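Local coordinates for protein peroxide stress regulator PerR, FUR family (Streptococcus pyogenes, PDB 4LMY) that probably regulates transcription in response to peroxide stress as a zinc-binding, dimeric DNA-binding protein of the FUR family, at residues M1-H6 and D112-D117; Y37-T42 and Y92-H97; V100-E105 and V138-I143. All coordinates share one frame; numbering follows the deposited sequence.

Interaction 1. Residues M1-H6 and D112-D117; sequences MDIHSH and DFMDVD. With ZN (zinc ion), chain E.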
loop_
_atom_site.group_PDB
_atom_site.type_symbol
_atom_site.label_atom_id
_atom_site.label_comp_id
_atom_site.label_asym_id
_atom_site.label_seq_id
_atom_site.Cartn_x
_atom_site.Cartn_y
_atom_site.Cartn_z
ATOM N N MET B 1 1.478 5.000 15.175
ATOM C CA MET B 1 1.086 4.879 16.575
ATOM C C MET B 1 0.200 3.657 16.806
ATOM O O MET B 1 0.202 2.721 16.006
ATOM C CB MET B 1 0.383 6.155 17.042
ATOM C CG MET B 1 -0.709 6.639 16.103
ATOM S SD MET B 1 -1.074 8.392 16.314
ATOM C CE MET B 1 0.479 9.126 15.802
ATOM N N ASP B 2 -0.548 3.665 17.905
ATOM C CA ASP B 2 -1.438 2.553 18.226
ATOM C C ASP B 2 -2.639 2.496 17.289
ATOM O O ASP B 2 -3.092 3.522 16.782
ATOM C CB ASP B 2 -1.907 2.631 19.681
ATOM C CG ASP B 2 -0.994 1.880 20.629
ATOM O OD1 ASP B 2 -0.341 0.909 20.186
ATOM O OD2 ASP B 2 -0.931 2.255 21.818
ATOM N N ILE B 3 -3.146 1.289 17.068
ATOM C CA ILE B 3 -4.299 1.080 16.200
ATOM C C ILE B 3 -5.556 1.738 16.769
ATOM O O ILE B 3 -5.907 1.530 17.929
ATOM C CB ILE B 3 -4.547 -0.423 15.955
ATOM C CG1 ILE B 3 -3.363 -1.033 15.202
ATOM C CG2 ILE B 3 -5.837 -0.638 15.182
ATOM C CD1 ILE B 3 -3.535 -2.500 14.870
ATOM N N HIS B 4 -6.223 2.538 15.942
ATOM C CA HIS B 4 -7.383 3.314 16.366
ATOM C C HIS B 4 -8.243 3.653 15.154
ATOM O O HIS B 4 -7.878 3.340 14.020
ATOM C CB HIS B 4 -6.922 4.609 17.035
ATOM C CG HIS B 4 -6.217 5.548 16.106
ATOM N ND1 HIS B 4 -4.865 5.470 15.851
ATOM C CD2 HIS B 4 -6.678 6.587 15.367
ATOM C CE1 HIS B 4 -4.523 6.419 14.997
ATOM N NE2 HIS B 4 -5.605 7.111 14.691
ATOM N N SER B 5 -9.376 4.306 15.395
ATOM C CA SER B 5 -10.265 4.727 14.318
ATOM C C SER B 5 -10.895 6.087 14.600
ATOM O O SER B 5 -11.134 6.441 15.753
ATOM C CB SER B 5 -11.366 3.690 14.090
ATOM O OG SER B 5 -12.375 4.202 13.237
ATOM N N HIS B 6 -11.160 6.845 13.543
ATOM C CA HIS B 6 -11.880 8.106 13.668
ATOM C C HIS B 6 -13.265 7.953 13.058
ATOM O O HIS B 6 -13.973 8.937 12.834
ATOM C CB HIS B 6 -11.124 9.239 12.974
ATOM C CG HIS B 6 -9.679 9.321 13.350
ATOM N ND1 HIS B 6 -9.233 10.008 14.459
ATOM C CD2 HIS B 6 -8.575 8.806 12.759
ATOM C CE1 HIS B 6 -7.919 9.908 14.538
ATOM N NE2 HIS B 6 -7.494 9.185 13.516
ATOM N N ASP B 112 -13.232 0.620 8.586
ATOM C CA ASP B 112 -11.994 1.316 8.263
ATOM C C ASP B 112 -10.824 0.738 9.045
ATOM O O ASP B 112 -11.008 0.136 10.104
ATOM C CB ASP B 112 -12.122 2.823 8.507
ATOM C CG ASP B 112 -12.456 3.160 9.945
ATOM O OD1 ASP B 112 -11.516 3.317 10.750
ATOM O OD2 ASP B 112 -13.657 3.270 10.266
ATOM N N PHE B 113 -9.622 0.908 8.507
ATOM C CA PHE B 113 -8.414 0.425 9.162
ATOM C C PHE B 113 -7.291 1.454 9.067
ATOM O O PHE B 113 -7.333 2.365 8.235
ATOM C CB PHE B 113 -7.971 -0.921 8.572
ATOM C CG PHE B 113 -7.502 -0.840 7.144
ATOM C CD1 PHE B 113 -6.150 -0.811 6.848
ATOM C CD2 PHE B 113 -8.412 -0.803 6.101
ATOM C CE1 PHE B 113 -5.711 -0.741 5.536
ATOM C CE2 PHE B 113 -7.981 -0.734 4.785
ATOM C CZ PHE B 113 -6.631 -0.704 4.505
ATOM N N MET B 114 -6.290 1.305 9.926
ATOM C CA MET B 114 -5.158 2.221 9.953
ATOM C C MET B 114 -4.073 1.763 9.001
ATOM O O MET B 114 -3.617 0.622 9.072
ATOM C CB MET B 114 -4.579 2.302 11.360
ATOM C CG MET B 114 -3.521 3.375 11.527
ATOM S SD MET B 114 -3.023 3.556 13.248
ATOM C CE MET B 114 -1.608 2.461 13.322
ATOM N N ASP B 115 -3.648 2.664 8.123
ATOM C CA ASP B 115 -2.644 2.336 7.121
ATOM C C ASP B 115 -1.381 3.183 7.247
ATOM O O ASP B 115 -1.452 4.388 7.473
ATOM C CB ASP B 115 -3.230 2.517 5.725
ATOM C CG ASP B 115 -2.168 2.512 4.651
ATOM O OD1 ASP B 115 -1.879 3.588 4.093
ATOM O OD2 ASP B 115 -1.611 1.431 4.381
ATOM N N VAL B 116 -0.228 2.540 7.090
ATOM C CA VAL B 116 1.049 3.244 7.018
ATOM C C VAL B 116 1.773 2.899 5.717
ATOM O O VAL B 116 2.944 3.238 5.537
ATOM C CB VAL B 116 1.961 2.890 8.211
ATOM C CG1 VAL B 116 1.293 3.263 9.527
ATOM C CG2 VAL B 116 2.317 1.409 8.193
ATOM N N ASP B 117 1.070 2.233 4.805
ATOM C CA ASP B 117 1.707 1.683 3.608
ATOM C C ASP B 117 1.603 2.558 2.356
ATOM O O ASP B 117 2.502 2.542 1.515
ATOM C CB ASP B 117 1.174 0.277 3.313
ATOM C CG ASP B 117 1.710 -0.765 4.280
ATOM O OD1 ASP B 117 2.919 -0.722 4.590
ATOM O OD2 ASP B 117 0.924 -1.625 4.730
HETATM ZN ZN ZN E . -5.513 8.512 13.000
HETATM O O HOH W 1 -8.873 2.980 11.316
HETATM O O HOH W 2 -10.865 6.220 10.859
#
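One of the two zinc sites of this FUR-family regulator takes ligands from the N-terminal segment 1-6, whose residues 1-5 run alongside residues 112-114 in almost the opposite direction, 173° apart. Two of its histidines grip the zinc ion through NE2, His-4 and His-6 both at 2.2 Å. The His-4 ring is held in its rotation from the other end: ND1 donates to Asp-2 O at 2.8 Å in a nearly straight bond, with the carbonyl oxygen in the plane of the ring. Met-114 crosses His-4 at about a right angle. Extended through chi1 and chi2 and bent at chi3 (93°), it lays SD obliquely against the ring, 3.7 Å from His-4 CE1, while its methyl CE reaches Met-1 O at 3.2 Å. At the other end Ser-5 OG donates to Asp-112 OD1 at 2.8 Å, which receives it on its syn lone pair. The same carboxylate oxygen accepts from two waters, one that also donates to His-4 O and one that accepts from His-6 N, a second shell that ties the liganding segment to the strand. His-19 of helix 12-22, His-97 in the loop just before strand 98-104 and His-99 on that strand complete the coordination. Phe-113 and Asp-115 bond through the backbone to Val-100 and Gln-98 of the same strand, while helix 12-22 lies alongside, His-19 touching Met-1 and Asn-15 touching His-6.

Interaction 2. Residues Y37-T42 and Y92-H97; sequences YMIQST and YDFMGH. With ZN (zinc ion), chain E.
The last turn of helix 29-40 comes up against the end of strand 91-94, the two backbones being nearest at Met-38 and Phe-94, whose CA atoms are 5.5 Å apart. Here the helix carbonyl side is itself part of the surface, for Met-38 O sits 3.3 Å from Phe-94 CB. The central pair is Ile-39 and Phe-94, which lie side by side and point the same way. Ile-39 presents its CG1 methylene to the flat of the ring in a CH-pi contact, 3.4 Å from the ring centroid and only 10° off the normal, while CD1 runs on toward CZ and CE2. A chi1 of -171° carries the Phe-94 ring out toward the helix, and chi2 near 90° turns its face to Ile-39. Met-38 adds a second patch, toward Tyr-92. Its CB packs on Phe-94 CB at 3.9 Å, and the chain, bent at both chi2 and chi3, then folds round to set its methyl CE 3.8 Å from Tyr-92 CB and beside Tyr-92 O.

In fold terms, a helix here packs against the two-stranded antiparallel sheet of strands 79-82 and 91-94, in keeping with the winged-helix DNA-binding domain of FUR-family proteins, where such a hairpin forms the wing. Helix 12-22 and helix 118-129 close over the same apolar cluster: Val-16 and Met-119 touch Phe-94, and Ala-12, Tyr-13 and Met-119 touch Ile-39. Beyond Phe-94 the chain leaves the strand through Met-95 and Gly-96 to His-97, whose NE2 binds the zinc ion at 2.2 Å in company with His-4, His-6, His-19 and His-99.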
loop_
_atom_site.group_PDB
_atom_site.type_symbol
_atom_site.label_atom_id
_atom_site.label_comp_id
_atom_site.label_asym_id
_atom_site.label_seq_id
_atom_site.Cartn_x
_atom_site.Cartn_y
_atom_site.Cartn_z
ATOM N N TYR B 37 3.722 20.236 3.140
ATOM C CA TYR B 37 5.099 20.220 2.660
ATOM C C TYR B 37 5.799 18.921 3.046
ATOM O O TYR B 37 6.434 18.279 2.209
ATOM C CB TYR B 37 5.877 21.417 3.218
ATOM C CG TYR B 37 7.338 21.449 2.818
ATOM C CD1 TYR B 37 8.304 20.808 3.586
ATOM C CD2 TYR B 37 7.753 22.129 1.681
ATOM C CE1 TYR B 37 9.637 20.833 3.228
ATOM C CE2 TYR B 37 9.089 22.162 1.315
ATOM C CZ TYR B 37 10.026 21.512 2.094
ATOM O OH TYR B 37 11.357 21.539 1.742
ATOM N N MET B 38 5.678 18.542 4.315
ATOM C CA MET B 38 6.331 17.346 4.836
ATOM C C MET B 38 5.770 16.077 4.204
ATOM O O MET B 38 6.512 15.139 3.911
ATOM C CB MET B 38 6.205 17.278 6.359
ATOM C CG MET B 38 6.999 18.349 7.095
ATOM S SD MET B 38 8.742 18.340 6.638
ATOM C CE MET B 38 9.217 16.697 7.169
ATOM N N ILE B 39 4.458 16.058 3.996
ATOM C CA ILE B 39 3.797 14.926 3.354
ATOM C C ILE B 39 4.282 14.743 1.920
ATOM O O ILE B 39 4.536 13.620 1.477
ATOM C CB ILE B 39 2.262 15.094 3.370
ATOM C CG1 ILE B 39 1.735 14.916 4.792
ATOM C CG2 ILE B 39 1.591 14.095 2.432
ATOM C CD1 ILE B 39 0.267 15.176 4.927
ATOM N N GLN B 40 4.424 15.851 1.201
ATOM C CA GLN B 40 4.819 15.804 -0.202
ATOM C C GLN B 40 6.321 15.629 -0.392
ATOM O O GLN B 40 6.771 15.241 -1.470
ATOM C CB GLN B 40 4.356 17.063 -0.936
ATOM C CG GLN B 40 2.850 17.216 -1.024
ATOM C CD GLN B 40 2.430 18.173 -2.120
ATOM O OE1 GLN B 40 3.253 18.906 -2.670
ATOM N NE2 GLN B 40 1.145 18.166 -2.451
ATOM N N SER B 41 7.096 15.922 0.649
ATOM C CA SER B 41 8.552 15.892 0.536
ATOM C C SER B 41 9.089 14.499 0.221
ATOM O O SER B 41 8.793 13.527 0.918
ATOM C CB SER B 41 9.218 16.447 1.796
ATOM O OG SER B 41 10.613 16.610 1.591
ATOM N N THR B 42 9.884 14.420 -0.840
ATOM C CA THR B 42 10.455 13.159 -1.292
ATOM C C THR B 42 11.901 13.052 -0.845
ATOM O O THR B 42 12.722 12.382 -1.472
ATOM C CB THR B 42 10.380 13.046 -2.811
ATOM O OG1 THR B 42 11.031 14.175 -3.406
ATOM C CG2 THR B 42 8.931 13.024 -3.248
ATOM N N TYR B 92 14.243 15.711 8.904
ATOM C CA TYR B 92 12.889 15.344 9.287
ATOM C C TYR B 92 12.188 14.561 8.186
ATOM O O TYR B 92 12.403 14.806 7.003
ATOM C CB TYR B 92 12.088 16.597 9.646
ATOM C CG TYR B 92 12.684 17.381 10.794
ATOM C CD1 TYR B 92 12.246 17.184 12.096
ATOM C CD2 TYR B 92 13.693 18.313 10.577
ATOM C CE1 TYR B 92 12.790 17.895 13.148
ATOM C CE2 TYR B 92 14.245 19.026 11.623
ATOM C CZ TYR B 92 13.789 18.814 12.906
ATOM O OH TYR B 92 14.333 19.525 13.952
ATOM N N ASP B 93 11.348 13.613 8.586
ATOM C CA ASP B 93 10.620 12.790 7.631
ATOM C C ASP B 93 9.198 12.542 8.107
ATOM O O ASP B 93 8.981 12.110 9.237
ATOM C CB ASP B 93 11.328 11.451 7.435
ATOM C CG ASP B 93 10.683 10.605 6.356
ATOM O OD1 ASP B 93 10.422 11.141 5.258
ATOM O OD2 ASP B 93 10.433 9.408 6.606
ATOM N N PHE B 94 8.231 12.815 7.240
ATOM C CA PHE B 94 6.837 12.543 7.559
ATOM C C PHE B 94 6.559 11.051 7.399
ATOM O O PHE B 94 6.873 10.466 6.363
ATOM C CB PHE B 94 5.908 13.355 6.654
ATOM C CG PHE B 94 4.464 13.298 7.063
ATOM C CD1 PHE B 94 3.931 14.256 7.909
ATOM C CD2 PHE B 94 3.640 12.280 6.609
ATOM C CE1 PHE B 94 2.604 14.203 8.291
ATOM C CE2 PHE B 94 2.315 12.222 6.989
ATOM C CZ PHE B 94 1.795 13.186 7.829
ATOM N N MET B 95 5.975 10.437 8.425
ATOM C CA MET B 95 5.617 9.021 8.353
ATOM C C MET B 95 4.222 8.751 8.924
ATOM O O MET B 95 3.837 7.600 9.140
ATOM C CB MET B 95 6.690 8.143 9.020
ATOM C CG MET B 95 6.530 7.891 10.519
ATOM S SD MET B 95 6.401 9.375 11.530
ATOM C CE MET B 95 7.516 8.963 12.871
ATOM N N GLY B 96 3.463 9.823 9.139
ATOM C CA GLY B 96 2.120 9.730 9.685
ATOM C C GLY B 96 1.201 8.790 8.925
ATOM O O GLY B 96 1.296 8.651 7.707
ATOM N N HIS B 97 0.300 8.152 9.660
ATOM C CA HIS B 97 -0.603 7.155 9.101
ATOM C C HIS B 97 -1.832 7.778 8.443
ATOM O O HIS B 97 -2.025 8.993 8.461
ATOM C CB HIS B 97 -1.076 6.231 10.218
ATOM C CG HIS B 97 -1.915 6.925 11.246
ATOM N ND1 HIS B 97 -1.369 7.616 12.308
ATOM C CD2 HIS B 97 -3.256 7.051 11.362
ATOM C CE1 HIS B 97 -2.342 8.130 13.038
ATOM N NE2 HIS B 97 -3.497 7.805 12.489
HETATM ZN ZN ZN E . -5.513 8.512 13.000
#

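Interaction 3. Residues V100-E105 and V138-I143; sequences VNVVCE and VIAYGI. With ZN (zinc ion), chain F.
Val-102 and Ala-140 meet on one face of the sheet, CG2 to CB at 4.0 Å, with Cys-104 following. Side chains of the parallel strands 98-104 and 140-143, whose segments run 38° apart, alternate between faces. On the other, Val-103 stands between two neighbours: its side chain and that of Ile-139 are set aslant, CG2 to CG2 at 3.9 Å, and its CB lies 4.0 Å from Tyr-141 CD1. Tyr-141 then meets Glu-105 at about a right angle, the carboxylate plane turned 34° from the ring plane and OE1 3.5 Å from Tyr-141 CB. A bend at chi2 (-106°) brings the carboxylate back beside that CB, oblique to the ring. Glu-105 OE1 is claimed by the second subunit, in a salt bridge to Arg-135 and a hydrogen bond to Thr-134; the same Arg-135 forms a cation-pi contact with Tyr-141.

The backbone ladder between the two faces is that of parallel beta strands, in which alternate residues bond: Val-103 reaches Ala-140 and Gly-142, which flank its bridge partner Tyr-141. Ala-140 N donates to Asn-101 O and Val-103 N to Ala-140 O, the latter at 2.8 Å; Gly-142 N then donates to Val-103 O, and Glu-105 N to Gly-142 O. Water extends the pattern at the start, accepting from Asn-101 N and donating to Val-138 O. Within this chain strand 98-104 is central in a three-stranded mixed sheet, with 110-115 antiparallel on its other edge, and Tyr-141 to Ile-143 pair antiparallel with a strand of the second subunit, carrying the sheet across the dimer interface. At the ladder's end Cys-104 SG, anti to its backbone nitrogen, binds a zinc ion at 2.3 Å in a four-cysteine site with Cys-107, Cys-144 and Cys-147.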
loop_
_atom_site.group_PDB
_atom_site.type_symbol
_atom_site.label_atom_id
_atom_site.label_comp_id
_atom_site.label_asym_id
_atom_site.label_seq_id
_atom_site.Cartn_x
_atom_site.Cartn_y
_atom_site.Cartn_z
ATOM N N VAL B 100 -8.183 4.011 5.947
ATOM C CA VAL B 100 -8.726 3.560 4.673
ATOM C C VAL B 100 -9.984 2.725 4.891
ATOM O O VAL B 100 -10.042 1.906 5.804
ATOM C CB VAL B 100 -7.681 2.706 3.918
ATOM C CG1 VAL B 100 -8.219 2.222 2.571
ATOM C CG2 VAL B 100 -6.387 3.490 3.739
ATOM N N ASN B 101 -10.992 2.933 4.050
ATOM C CA ASN B 101 -12.212 2.136 4.132
ATOM C C ASN B 101 -12.075 0.765 3.482
ATOM O O ASN B 101 -11.371 0.604 2.486
ATOM C CB ASN B 101 -13.381 2.871 3.482
ATOM C CG ASN B 101 -13.936 3.970 4.358
ATOM O OD1 ASN B 101 -13.795 3.935 5.580
ATOM N ND2 ASN B 101 -14.586 4.945 3.740
ATOM N N VAL B 102 -12.748 -0.223 4.057
ATOM C CA VAL B 102 -12.955 -1.487 3.368
ATOM C C VAL B 102 -14.460 -1.688 3.222
ATOM O O VAL B 102 -15.208 -1.615 4.200
ATOM C CB VAL B 102 -12.261 -2.684 4.076
ATOM C CG1 VAL B 102 -12.743 -2.844 5.508
ATOM C CG2 VAL B 102 -12.476 -3.963 3.283
ATOM N N VAL B 103 -14.907 -1.900 1.990
ATOM C CA VAL B 103 -16.334 -1.965 1.698
ATOM C C VAL B 103 -16.748 -3.384 1.338
ATOM O O VAL B 103 -16.076 -4.045 0.548
ATOM C CB VAL B 103 -16.702 -1.026 0.525
ATOM C CG1 VAL B 103 -18.200 -1.040 0.286
ATOM C CG2 VAL B 103 -16.208 0.392 0.802
ATOM N N CYS B 104 -17.849 -3.857 1.916
ATOM C CA CYS B 104 -18.324 -5.200 1.613
ATOM C C CYS B 104 -18.972 -5.243 0.238
ATOM O O CYS B 104 -19.904 -4.491 -0.042
ATOM C CB CYS B 104 -19.305 -5.711 2.671
ATOM S SG CYS B 104 -19.850 -7.421 2.369
ATOM N N GLU B 105 -18.467 -6.131 -0.613
ATOM C CA GLU B 105 -18.965 -6.276 -1.974
ATOM C C GLU B 105 -20.424 -6.718 -1.995
ATOM O O GLU B 105 -21.159 -6.407 -2.931
ATOM C CB GLU B 105 -18.118 -7.297 -2.734
ATOM C CG GLU B 105 -16.627 -7.016 -2.721
ATOM C CD GLU B 105 -16.122 -6.495 -4.048
ATOM O OE1 GLU B 105 -14.994 -6.865 -4.435
ATOM O OE2 GLU B 105 -16.846 -5.717 -4.700
ATOM N N VAL B 138 -7.315 5.414 -2.043
ATOM C CA VAL B 138 -7.372 3.966 -1.930
ATOM C C VAL B 138 -8.631 3.547 -1.186
ATOM O O VAL B 138 -8.947 4.095 -0.132
ATOM C CB VAL B 138 -6.137 3.412 -1.194
ATOM C CG1 VAL B 138 -6.220 1.903 -1.069
ATOM C CG2 VAL B 138 -4.862 3.810 -1.918
ATOM N N ILE B 139 -9.357 2.596 -1.763
ATOM C CA ILE B 139 -10.485 1.958 -1.094
ATOM C C ILE B 139 -10.342 0.454 -1.254
ATOM O O ILE B 139 -10.114 -0.038 -2.360
ATOM C CB ILE B 139 -11.831 2.389 -1.697
ATOM C CG1 ILE B 139 -11.999 3.907 -1.613
ATOM C CG2 ILE B 139 -12.987 1.682 -0.995
ATOM C CD1 ILE B 139 -13.315 4.399 -2.165
ATOM N N ALA B 140 -10.465 -0.279 -0.153
ATOM C CA ALA B 140 -10.387 -1.732 -0.216
ATOM C C ALA B 140 -11.780 -2.333 -0.316
ATOM O O ALA B 140 -12.758 -1.739 0.135
ATOM C CB ALA B 140 -9.660 -2.280 1.000
ATOM N N TYR B 141 -11.865 -3.507 -0.929
ATOM C CA TYR B 141 -13.123 -4.230 -1.026
ATOM C C TYR B 141 -12.952 -5.633 -0.472
ATOM O O TYR B 141 -11.860 -6.196 -0.512
ATOM C CB TYR B 141 -13.609 -4.272 -2.474
ATOM C CG TYR B 141 -13.947 -2.909 -3.022
ATOM C CD1 TYR B 141 -15.233 -2.396 -2.918
ATOM C CD2 TYR B 141 -12.977 -2.129 -3.639
ATOM C CE1 TYR B 141 -15.544 -1.142 -3.414
ATOM C CE2 TYR B 141 -13.279 -0.875 -4.136
ATOM C CZ TYR B 141 -14.564 -0.388 -4.023
ATOM O OH TYR B 141 -14.866 0.860 -4.519
ATOM N N GLY B 142 -14.030 -6.190 0.061
ATOM C CA GLY B 142 -13.963 -7.512 0.643
ATOM C C GLY B 142 -15.318 -8.028 1.067
ATOM O O GLY B 142 -16.344 -7.457 0.717
ATOM N N ILE B 143 -15.310 -9.124 1.812
ATOM C CA ILE B 143 -16.536 -9.687 2.353
ATOM C C ILE B 143 -16.502 -9.524 3.867
ATOM O O ILE B 143 -15.579 -10.002 4.526
ATOM C CB ILE B 143 -16.668 -11.177 1.997
ATOM C CG1 ILE B 143 -16.409 -11.401 0.504
ATOM C CG2 ILE B 143 -18.042 -11.706 2.393
ATOM C CD1 ILE B 143 -17.396 -10.697 -0.398
HETATM ZN ZN ZN F . -21.350 -7.781 4.051
HETATM O O HOH W 3 -10.767 4.838 1.823
#

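How the interactions relate
From the N terminus, residues 1-6 stay open until residues 112-117 close interaction 1, the longest loop of the three. Inside it lies interaction 2, which joins the end of helix 29-40 to strand 91-94 and closes before interaction 3 begins. Interaction 3 crosses interaction 1: its first segment, 100-105, falls within that loop, while its second, 138-143, lies beyond it. Interactions 1 and 2 meet at one zinc ion, where His-97 touches both His-4 and Met-114. Interactions 1 and 3 share a sheet, since strands 98-104 and 110-115 are neighbours. Together they link the helix-rich N-terminal part to the sheet that continues into the second subunit.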